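Local coordinates for protein lipase (Rhizopus chinensis, PDB 6A0W) that probably hydrolyses the ester bonds of triacylglycerols as a fungal class 3 lipase of the alpha/beta-hydrolase clan, with an N-terminal segment that regulates substrate-binding affinity, at residues 8-19 against 228-236; 45-56 against 288-296. All blocks are in the same frame, centred on the assembly; numbering follows the deposited sequence.

Interaction 1. Residues 8-19 against 228-236; sequences MTLDLPENPPPI and HKRDIVPHV. With SO4 (sulfate ion), chain C.
The guanidinium of Arg-230 is sandwiched: CG1 of Ile-19 lies 3.6 Å above one face and CB of Pro-16 3.9 Å above the opposite one, both offset toward the rim. At its edge, NH2 donates to the carbonyl O of Pro-17 over 2.6 Å, N-H...O angle 143°, the oxygen 16° out of plane. The side chain is extended from CG to NE toward the proline-rich chain, and NH1 is hydrogen-bonded to the carbonyl of Phe-278. Together these probably hold the rotation of the group. The His-228 ring has CG of Lys-229 over one face, offset toward the rim, and sulfate O2 at its edge, hydrogen-bonded to NE2. The Leu-12 side chain crosses that of Arg-230 at about a right angle, with CD1 3.6 Å from CD of Arg-230.

CD1 of Ile-232 reaches to 3.9 Å from CB of Met-8, and CD1 of Leu-10 also touches that Ile-232 methyl. The Met-8 chain, bent at chi2 and chi3, brings SD to 3.6 Å from CB of His-235, oblique to the ring.

Arg-230 belongs to a type II' turn from His-228, the last residue of strand 223-228, to Asp-231. OD1 of Asp-231 accepts from Val-233 N in an Asx turn, and OD2 is hydrogen-bonded to ND1 of His-284, consistent with the acid of a lipase Ser-His-Asp triad; the N-terminal segment wraps over this acid-bearing loop of an alpha/beta-hydrolase fold.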
loop_
_atom_site.group_PDB
_atom_site.type_symbol
_atom_site.label_atom_id
_atom_site.label_comp_id
_atom_site.label_asym_id
_atom_site.label_seq_id
_atom_site.Cartn_x
_atom_site.Cartn_y
_atom_site.Cartn_z
ATOM N N MET A 8 8.525 18.807 -4.484
ATOM C CA MET A 8 9.281 17.898 -3.637
ATOM C C MET A 8 10.444 17.317 -4.414
ATOM O O MET A 8 10.287 16.863 -5.550
ATOM C CB MET A 8 8.395 16.740 -3.207
ATOM C CG MET A 8 6.914 17.042 -3.188
ATOM S SD MET A 8 6.274 16.536 -1.602
ATOM C CE MET A 8 5.051 17.795 -1.222
ATOM N N THR A 9 11.573 17.153 -3.746
ATOM C CA THR A 9 12.718 16.544 -4.393
ATOM C C THR A 9 12.557 15.048 -4.685
ATOM O O THR A 9 12.096 14.287 -3.828
ATOM C CB THR A 9 13.988 16.781 -3.550
ATOM O OG1 THR A 9 13.775 16.361 -2.183
ATOM C CG2 THR A 9 14.340 18.270 -3.596
ATOM N N LEU A 10 13.167 14.611 -5.788
ATOM C CA LEU A 10 13.326 13.201 -6.120
ATOM C C LEU A 10 14.626 12.663 -5.570
ATOM O O LEU A 10 14.780 11.452 -5.359
ATOM C CB LEU A 10 13.338 13.004 -7.637
ATOM C CG LEU A 10 12.050 13.156 -8.433
ATOM C CD1 LEU A 10 11.128 11.999 -8.109
ATOM C CD2 LEU A 10 11.382 14.488 -8.151
ATOM N N ASP A 11 15.638 13.516 -5.599
ATOM C CA ASP A 11 16.916 13.207 -4.999
ATOM C C ASP A 11 17.081 14.117 -3.796
ATOM O O ASP A 11 16.708 15.282 -3.843
ATOM C CB ASP A 11 18.065 13.452 -5.973
ATOM C CG ASP A 11 17.948 12.610 -7.230
ATOM O OD1 ASP A 11 17.899 11.367 -7.110
ATOM O OD2 ASP A 11 17.839 13.212 -8.325
ATOM N N LEU A 12 17.633 13.567 -2.721
ATOM C CA LEU A 12 17.777 14.328 -1.503
ATOM C C LEU A 12 18.974 15.272 -1.637
ATOM O O LEU A 12 20.083 14.798 -1.883
ATOM C CB LEU A 12 18.001 13.349 -0.361
ATOM C CG LEU A 12 17.775 13.959 1.015
ATOM C CD1 LEU A 12 16.325 14.415 1.105
ATOM C CD2 LEU A 12 18.157 12.970 2.115
ATOM N N PRO A 13 18.786 16.580 -1.349
ATOM C CA PRO A 13 19.957 17.457 -1.184
ATOM C C PRO A 13 21.041 16.887 -0.264
ATOM O O PRO A 13 20.856 15.850 0.380
ATOM C CB PRO A 13 19.364 18.749 -0.592
ATOM C CG PRO A 13 17.937 18.772 -1.029
ATOM C CD PRO A 13 17.517 17.324 -1.197
ATOM N N GLU A 14 22.186 17.554 -0.220
ATOM C CA GLU A 14 23.087 17.420 0.922
ATOM C C GLU A 14 22.610 18.442 1.962
ATOM O O GLU A 14 21.863 19.376 1.620
ATOM C CB GLU A 14 24.550 17.665 0.519
ATOM C CG GLU A 14 24.882 17.405 -0.947
ATOM C CD GLU A 14 24.713 18.646 -1.815
ATOM O OE1 GLU A 14 25.731 19.288 -2.160
ATOM O OE2 GLU A 14 23.553 19.009 -2.122
ATOM N N ASN A 15 22.953 18.216 3.231
ATOM C CA ASN A 15 22.420 19.019 4.355
ATOM C C ASN A 15 20.905 19.280 4.269
ATOM O O ASN A 15 20.471 20.435 4.348
ATOM C CB ASN A 15 23.127 20.385 4.486
ATOM C CG ASN A 15 24.541 20.389 3.935
ATOM O OD1 ASN A 15 25.335 19.493 4.216
ATOM N ND2 ASN A 15 24.880 21.439 3.192
ATOM N N PRO A 16 20.091 18.217 4.100
ATOM C CA PRO A 16 18.705 18.443 4.495
ATOM C C PRO A 16 18.673 18.613 6.013
ATOM O O PRO A 16 19.408 17.876 6.690
ATOM C CB PRO A 16 18.038 17.115 4.138
ATOM C CG PRO A 16 19.109 16.085 4.288
ATOM C CD PRO A 16 20.427 16.776 4.068
ATOM N N PRO A 17 17.762 19.462 6.534
ATOM C CA PRO A 17 17.507 19.390 7.977
ATOM C C PRO A 17 17.335 17.934 8.413
ATOM O O PRO A 17 16.577 17.191 7.783
ATOM C CB PRO A 17 16.192 20.177 8.181
ATOM C CG PRO A 17 15.849 20.802 6.877
ATOM C CD PRO A 17 16.645 20.099 5.804
ATOM N N PRO A 18 18.090 17.509 9.441
ATOM C CA PRO A 18 17.824 16.209 10.036
ATOM C C PRO A 18 16.330 16.028 10.251
ATOM O O PRO A 18 15.596 17.006 10.404
ATOM C CB PRO A 18 18.537 16.303 11.382
ATOM C CG PRO A 18 19.633 17.288 11.167
ATOM C CD PRO A 18 19.020 18.309 10.262
ATOM N N ILE A 19 15.873 14.790 10.297
ATOM C CA ILE A 19 14.449 14.564 10.604
ATOM C C ILE A 19 14.144 14.990 12.033
ATOM O O ILE A 19 14.750 14.460 12.944
ATOM C CB ILE A 19 14.089 13.076 10.459
ATOM C CG1 ILE A 19 14.231 12.638 8.989
ATOM C CG2 ILE A 19 12.667 12.818 10.910
ATOM C CD1 ILE A 19 14.100 11.131 8.809
ATOM N N HIS A 228 8.277 5.214 4.860
ATOM C CA HIS A 228 9.712 5.074 5.154
ATOM C C HIS A 228 10.442 6.382 4.986
ATOM O O HIS A 228 10.636 6.920 3.864
ATOM C CB HIS A 228 10.376 4.016 4.295
ATOM C CG HIS A 228 11.851 3.867 4.556
ATOM N ND1 HIS A 228 12.807 4.184 3.613
ATOM C CD2 HIS A 228 12.526 3.373 5.629
ATOM C CE1 HIS A 228 14.002 3.848 4.076
ATOM N NE2 HIS A 228 13.866 3.401 5.312
ATOM N N LYS A 229 10.804 6.916 6.149
ATOM C CA LYS A 229 11.548 8.157 6.242
ATOM C C LYS A 229 11.058 9.222 5.275
ATOM O O LYS A 229 9.962 9.760 5.468
ATOM C CB LYS A 229 13.034 7.856 6.060
ATOM C CG LYS A 229 13.601 6.934 7.124
ATOM C CD LYS A 229 15.085 6.663 6.959
ATOM C CE LYS A 229 15.468 5.483 7.809
ATOM N NZ LYS A 229 16.907 5.200 7.743
ATOM N N ARG A 230 11.876 9.568 4.274
ATOM C CA ARG A 230 11.595 10.699 3.392
ATOM C C ARG A 230 10.981 10.277 2.032
ATOM O O ARG A 230 10.981 11.062 1.084
ATOM C CB ARG A 230 12.890 11.482 3.090
ATOM C CG ARG A 230 13.548 12.139 4.287
ATOM C CD ARG A 230 14.903 12.741 3.920
ATOM N NE ARG A 230 15.619 13.269 5.084
ATOM C CZ ARG A 230 15.341 14.440 5.654
ATOM N NH1 ARG A 230 14.339 15.185 5.222
ATOM N NH2 ARG A 230 16.058 14.855 6.688
ATOM N N ASP A 231 10.483 9.053 1.940
ATOM C CA ASP A 231 9.854 8.530 0.700
ATOM C C ASP A 231 8.909 9.541 0.105
ATOM O O ASP A 231 7.969 10.005 0.765
ATOM C CB ASP A 231 9.141 7.206 1.041
ATOM C CG ASP A 231 8.420 6.584 -0.135
ATOM O OD1 ASP A 231 8.545 7.137 -1.244
ATOM O OD2 ASP A 231 7.808 5.493 0.056
ATOM N N ILE A 232 9.189 9.955 -1.132
ATOM C CA ILE A 232 8.329 10.930 -1.820
ATOM C C ILE A 232 6.905 10.447 -2.091
ATOM O O ILE A 232 5.965 11.241 -2.175
ATOM C CB ILE A 232 8.956 11.393 -3.133
ATOM C CG1 ILE A 232 8.235 12.609 -3.675
ATOM C CG2 ILE A 232 9.053 10.278 -4.163
ATOM C CD1 ILE A 232 9.011 13.260 -4.786
ATOM N N VAL A 233 6.736 9.152 -2.274
ATOM C CA VAL A 233 5.523 8.702 -2.949
ATOM C C VAL A 233 4.225 8.987 -2.144
ATOM O O VAL A 233 3.150 9.262 -2.732
ATOM C CB VAL A 233 5.613 7.213 -3.406
ATOM C CG1 VAL A 233 4.314 6.816 -4.103
ATOM C CG2 VAL A 233 6.739 7.030 -4.417
ATOM N N PRO A 234 4.299 8.887 -0.805
ATOM C CA PRO A 234 3.089 9.191 -0.045
ATOM C C PRO A 234 2.696 10.656 -0.045
ATOM O O PRO A 234 1.703 11.039 0.600
ATOM C CB PRO A 234 3.435 8.711 1.378
ATOM C CG PRO A 234 4.372 7.554 1.128
ATOM C CD PRO A 234 5.193 7.956 -0.065
ATOM N N HIS A 235 3.524 11.466 -0.679
ATOM C CA HIS A 235 3.282 12.885 -0.773
ATOM C C HIS A 235 2.844 13.308 -2.165
ATOM O O HIS A 235 2.825 14.504 -2.447
ATOM C CB HIS A 235 4.545 13.663 -0.353
ATOM C CG HIS A 235 5.028 13.285 1.009
ATOM N ND1 HIS A 235 4.318 13.618 2.145
ATOM C CD2 HIS A 235 5.964 12.386 1.398
ATOM C CE1 HIS A 235 4.885 13.031 3.192
ATOM N NE2 HIS A 235 5.869 12.258 2.768
ATOM N N VAL A 236 2.481 12.351 -3.016
ATOM C CA VAL A 236 1.875 12.681 -4.305
ATOM C C VAL A 236 0.640 11.791 -4.475
ATOM O O VAL A 236 0.587 10.693 -3.923
ATOM C CB VAL A 236 2.836 12.448 -5.499
ATOM C CG1 VAL A 236 4.135 13.194 -5.329
ATOM C CG2 VAL A 236 3.115 10.972 -5.673
HETATM S S SO4 C . 14.728 0.739 7.095
HETATM O O1 SO4 C . 14.982 0.022 5.848
HETATM O O2 SO4 C . 15.453 2.025 7.039
HETATM O O3 SO4 C . 15.204 -0.062 8.235
HETATM O O4 SO4 C . 13.266 0.958 7.225
#

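Interaction 2. Residues 45-56 against 288-296; sequences TNYAGVAATAYC and FGINEGSCL. With SO4 (sulfate ion), chain C.
Residues 45-56, the later part of helix 38-53 and the chain that continues it, run alongside the C-terminal chain, CA atoms coming as near as 5.1 Å at Ala-52 and Glu-292 and 5.0 Å at Cys-56 and Cys-295. At the first end, OG1 of Thr-45 sits 3.2 Å above one face of the Phe-288 ring, offset toward the rim, while hydrogen-bonded to the carbonyl of Ile-41; CB of Ala-48 meets the ring edge. Ile-290 lays CD1 against the helix backbone at Gly-49 and CG2 on CB of Ala-52.

Glu-292 folds back at chi2 (-84°), which turns its carboxylate to the helix: OE2 stands 2.8 Å from the carbonyl O of Ala-48, so the acid probably holds a proton. Gly-293 CA lies over the centre of the Tyr-55 ring, a CH-pi contact 3.5 Å from the centroid and 9° off the normal. One water bridges the chains, donating to the carbonyls of Ala-52 and Asn-291 and accepting from Gly-293 N and Cys-295 N. The Cys-56 to Cys-295 disulfide, chi3 88°, joins the two segments covalently at the far end from Thr-45.

Beyond the contact, Tyr-47 packs on strands 102-108 and 165-171, and Val-50 on 102-108; helix 68-73 touches Thr-45 and Ile-290, and Tyr-55 OH is hydrogen-bonded to His-171, beside Ser-172 of the probable nucleophile elbow.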
loop_
_atom_site.group_PDB
_atom_site.type_symbol
_atom_site.label_atom_id
_atom_site.label_comp_id
_atom_site.label_asym_id
_atom_site.label_seq_id
_atom_site.Cartn_x
_atom_site.Cartn_y
_atom_site.Cartn_z
ATOM N N THR A 45 5.993 -5.206 9.311
ATOM C CA THR A 45 7.141 -5.714 8.586
ATOM C C THR A 45 6.695 -6.916 7.776
ATOM O O THR A 45 7.166 -7.130 6.650
ATOM C CB THR A 45 8.298 -6.106 9.560
ATOM O OG1 THR A 45 8.783 -4.928 10.206
ATOM C CG2 THR A 45 9.438 -6.736 8.838
ATOM N N ASN A 46 5.900 -7.772 8.401
ATOM C CA ASN A 46 5.559 -9.055 7.772
ATOM C C ASN A 46 4.713 -8.851 6.473
ATOM O O ASN A 46 5.004 -9.424 5.418
ATOM C CB ASN A 46 4.900 -9.973 8.797
ATOM C CG ASN A 46 5.932 -10.677 9.722
ATOM O OD1 ASN A 46 5.851 -11.881 9.924
ATOM N ND2 ASN A 46 6.950 -9.944 10.217
ATOM N N TYR A 47 3.772 -7.919 6.533
ATOM C CA TYR A 47 2.957 -7.542 5.389
ATOM C C TYR A 47 3.694 -6.675 4.362
ATOM O O TYR A 47 3.389 -6.756 3.163
ATOM C CB TYR A 47 1.661 -6.877 5.891
ATOM C CG TYR A 47 0.821 -7.805 6.775
ATOM C CD1 TYR A 47 0.750 -9.173 6.500
ATOM C CD2 TYR A 47 0.088 -7.321 7.842
ATOM C CE1 TYR A 47 -0.001 -10.027 7.281
ATOM C CE2 TYR A 47 -0.689 -8.165 8.621
ATOM C CZ TYR A 47 -0.771 -9.497 8.296
ATOM O OH TYR A 47 -1.435 -10.360 9.104
ATOM N N ALA A 48 4.702 -5.916 4.800
ATOM C CA ALA A 48 5.640 -5.288 3.882
ATOM C C ALA A 48 6.443 -6.308 3.098
ATOM O O ALA A 48 6.747 -6.131 1.905
ATOM C CB ALA A 48 6.575 -4.331 4.603
ATOM N N GLY A 49 6.793 -7.385 3.769
ATOM C CA GLY A 49 7.511 -8.445 3.113
ATOM C C GLY A 49 6.661 -9.096 2.066
ATOM O O GLY A 49 7.169 -9.415 0.986
ATOM N N VAL A 50 5.398 -9.381 2.397
ATOM C CA VAL A 50 4.501 -9.976 1.398
ATOM C C VAL A 50 4.329 -9.085 0.166
ATOM O O VAL A 50 4.476 -9.493 -0.988
ATOM C CB VAL A 50 3.132 -10.310 2.015
ATOM C CG1 VAL A 50 2.207 -10.929 0.958
ATOM C CG2 VAL A 50 3.302 -11.286 3.171
ATOM N N ALA A 51 4.195 -7.803 0.410
ATOM C CA ALA A 51 4.126 -6.867 -0.665
ATOM C C ALA A 51 5.347 -6.880 -1.551
ATOM O O ALA A 51 5.231 -6.769 -2.795
ATOM C CB ALA A 51 3.904 -5.478 -0.122
ATOM N N ALA A 52 6.512 -7.099 -0.935
ATOM C CA ALA A 52 7.759 -7.134 -1.703
ATOM C C ALA A 52 7.840 -8.276 -2.672
ATOM O O ALA A 52 8.562 -8.183 -3.674
ATOM C CB ALA A 52 8.982 -7.170 -0.757
ATOM N N THR A 53 7.186 -9.389 -2.354
ATOM C CA THR A 53 7.265 -10.567 -3.200
ATOM C C THR A 53 6.596 -10.326 -4.559
ATOM O O THR A 53 6.867 -11.038 -5.512
ATOM C CB THR A 53 6.591 -11.792 -2.566
ATOM O OG1 THR A 53 5.192 -11.538 -2.369
ATOM C CG2 THR A 53 7.264 -12.138 -1.237
ATOM N N ALA A 54 5.774 -9.293 -4.671
ATOM C CA ALA A 54 5.050 -9.103 -5.906
ATOM C C ALA A 54 5.980 -8.696 -7.032
ATOM O O ALA A 54 5.602 -8.769 -8.210
ATOM C CB ALA A 54 3.974 -8.063 -5.729
ATOM N N TYR A 55 7.152 -8.168 -6.669
ATOM C CA TYR A 55 8.118 -7.734 -7.669
ATOM C C TYR A 55 9.005 -8.863 -8.114
ATOM O O TYR A 55 9.870 -8.651 -8.957
ATOM C CB TYR A 55 8.955 -6.583 -7.149
ATOM C CG TYR A 55 8.189 -5.338 -6.854
ATOM C CD1 TYR A 55 7.936 -4.402 -7.857
ATOM C CD2 TYR A 55 7.765 -5.040 -5.570
ATOM C CE1 TYR A 55 7.219 -3.244 -7.615
ATOM C CE2 TYR A 55 7.118 -3.824 -5.301
ATOM C CZ TYR A 55 6.834 -2.947 -6.321
ATOM O OH TYR A 55 6.110 -1.812 -6.074
ATOM N N CYS A 56 8.866 -10.036 -7.503
ATOM C CA CYS A 56 9.613 -11.195 -7.936
ATOM C C CYS A 56 8.964 -11.863 -9.177
ATOM O O CYS A 56 7.841 -12.361 -9.108
ATOM C CB CYS A 56 9.705 -12.202 -6.785
ATOM S SG CYS A 56 10.416 -11.577 -5.242
ATOM N N PHE A 288 11.694 -1.428 6.326
ATOM C CA PHE A 288 12.107 -2.339 7.399
ATOM C C PHE A 288 13.273 -3.215 6.977
ATOM O O PHE A 288 13.245 -4.420 7.193
ATOM C CB PHE A 288 10.937 -3.236 7.838
ATOM C CG PHE A 288 9.726 -2.484 8.311
ATOM C CD1 PHE A 288 9.746 -1.792 9.518
ATOM C CD2 PHE A 288 8.541 -2.520 7.580
ATOM C CE1 PHE A 288 8.619 -1.149 9.997
ATOM C CE2 PHE A 288 7.410 -1.868 8.056
ATOM C CZ PHE A 288 7.434 -1.206 9.282
ATOM N N GLY A 289 14.187 -2.643 6.213
ATOM C CA GLY A 289 15.284 -3.393 5.582
ATOM C C GLY A 289 14.899 -4.263 4.404
ATOM O O GLY A 289 15.737 -4.963 3.877
ATOM N N ILE A 290 13.620 -4.325 4.047
ATOM C CA ILE A 290 13.171 -5.159 2.900
ATOM C C ILE A 290 13.160 -4.342 1.605
ATOM O O ILE A 290 12.558 -3.273 1.534
ATOM C CB ILE A 290 11.731 -5.679 3.112
ATOM C CG1 ILE A 290 11.665 -6.539 4.369
ATOM C CG2 ILE A 290 11.237 -6.496 1.916
ATOM C CD1 ILE A 290 10.249 -6.653 4.936
ATOM N N ASN A 291 13.858 -4.833 0.591
ATOM C CA ASN A 291 13.875 -4.191 -0.715
ATOM C C ASN A 291 12.497 -4.314 -1.384
ATOM O O ASN A 291 11.934 -5.421 -1.488
ATOM C CB ASN A 291 14.877 -4.847 -1.657
ATOM C CG ASN A 291 14.715 -4.328 -3.086
ATOM O OD1 ASN A 291 14.145 -5.027 -3.926
ATOM N ND2 ASN A 291 15.007 -3.033 -3.301
ATOM N N GLU A 292 11.960 -3.159 -1.733
ATOM C CA GLU A 292 10.667 -3.045 -2.388
ATOM C C GLU A 292 10.892 -2.512 -3.806
ATOM O O GLU A 292 11.088 -1.298 -4.033
ATOM C CB GLU A 292 9.731 -2.093 -1.623
ATOM C CG GLU A 292 9.522 -2.446 -0.162
ATOM C CD GLU A 292 8.444 -3.498 0.052
ATOM O OE1 GLU A 292 7.838 -3.950 -0.940
ATOM O OE2 GLU A 292 8.205 -3.897 1.227
ATOM N N GLY A 293 10.746 -3.419 -4.769
ATOM C CA GLY A 293 10.751 -3.015 -6.149
ATOM C C GLY A 293 11.623 -3.907 -7.004
ATOM O O GLY A 293 11.444 -3.937 -8.224
ATOM N N SER A 294 12.590 -4.599 -6.397
ATOM C CA SER A 294 13.519 -5.421 -7.178
ATOM C C SER A 294 13.699 -6.833 -6.680
ATOM O O SER A 294 14.563 -7.531 -7.169
ATOM C CB SER A 294 14.871 -4.727 -7.261
ATOM O OG SER A 294 14.768 -3.504 -7.968
ATOM N N CYS A 295 12.877 -7.288 -5.739
ATOM C CA CYS A 295 13.008 -8.654 -5.253
ATOM C C CYS A 295 14.445 -8.983 -4.784
ATOM O O CYS A 295 14.934 -10.077 -5.033
ATOM C CB CYS A 295 12.590 -9.644 -6.339
ATOM S SG CYS A 295 12.436 -11.325 -5.675
ATOM N N LEU A 296 15.127 -8.027 -4.157
ATOM C CA LEU A 296 16.500 -8.248 -3.651
ATOM C C LEU A 296 16.481 -8.831 -2.247
ATOM O O LEU A 296 15.532 -8.654 -1.473
ATOM C CB LEU A 296 17.307 -6.949 -3.677
ATOM C CG LEU A 296 17.392 -6.187 -5.018
ATOM C CD1 LEU A 296 18.093 -4.849 -4.798
ATOM C CD2 LEU A 296 18.105 -6.977 -6.122
HETATM S S SO4 C . 14.728 0.739 7.095
HETATM O O1 SO4 C . 14.982 0.022 5.848
HETATM O O2 SO4 C . 15.453 2.025 7.039
HETATM O O3 SO4 C . 15.204 -0.062 8.235
HETATM O O4 SO4 C . 13.266 0.958 7.225
HETATM O O HOH W 1 10.729 -6.260 -3.971
#

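In the fold
Interactions 1 and 2 alternate along the sequence and fasten the two ends of the chain to its body: 8-19 lies on the loop after strand 223-228, whereas residues 288-296 lie against helix 38-53. Their centres are about 21 Å apart, and their nearest atoms about 5 Å apart without touching. A sulfate, probably from the crystallisation liquor, joins them: His-228 NE2 of interaction 1 gives O2 a 2.7 Å hydrogen bond, and Gly-289 N of interaction 2 gives O1 one of 2.8 Å. Both also border the probable catalytic triad, interaction 1 holding Asp-231 and interaction 2 placing Tyr-55 against Ser-172, while the presumed triad histidine, His-284, precedes 288-296 closely in sequence.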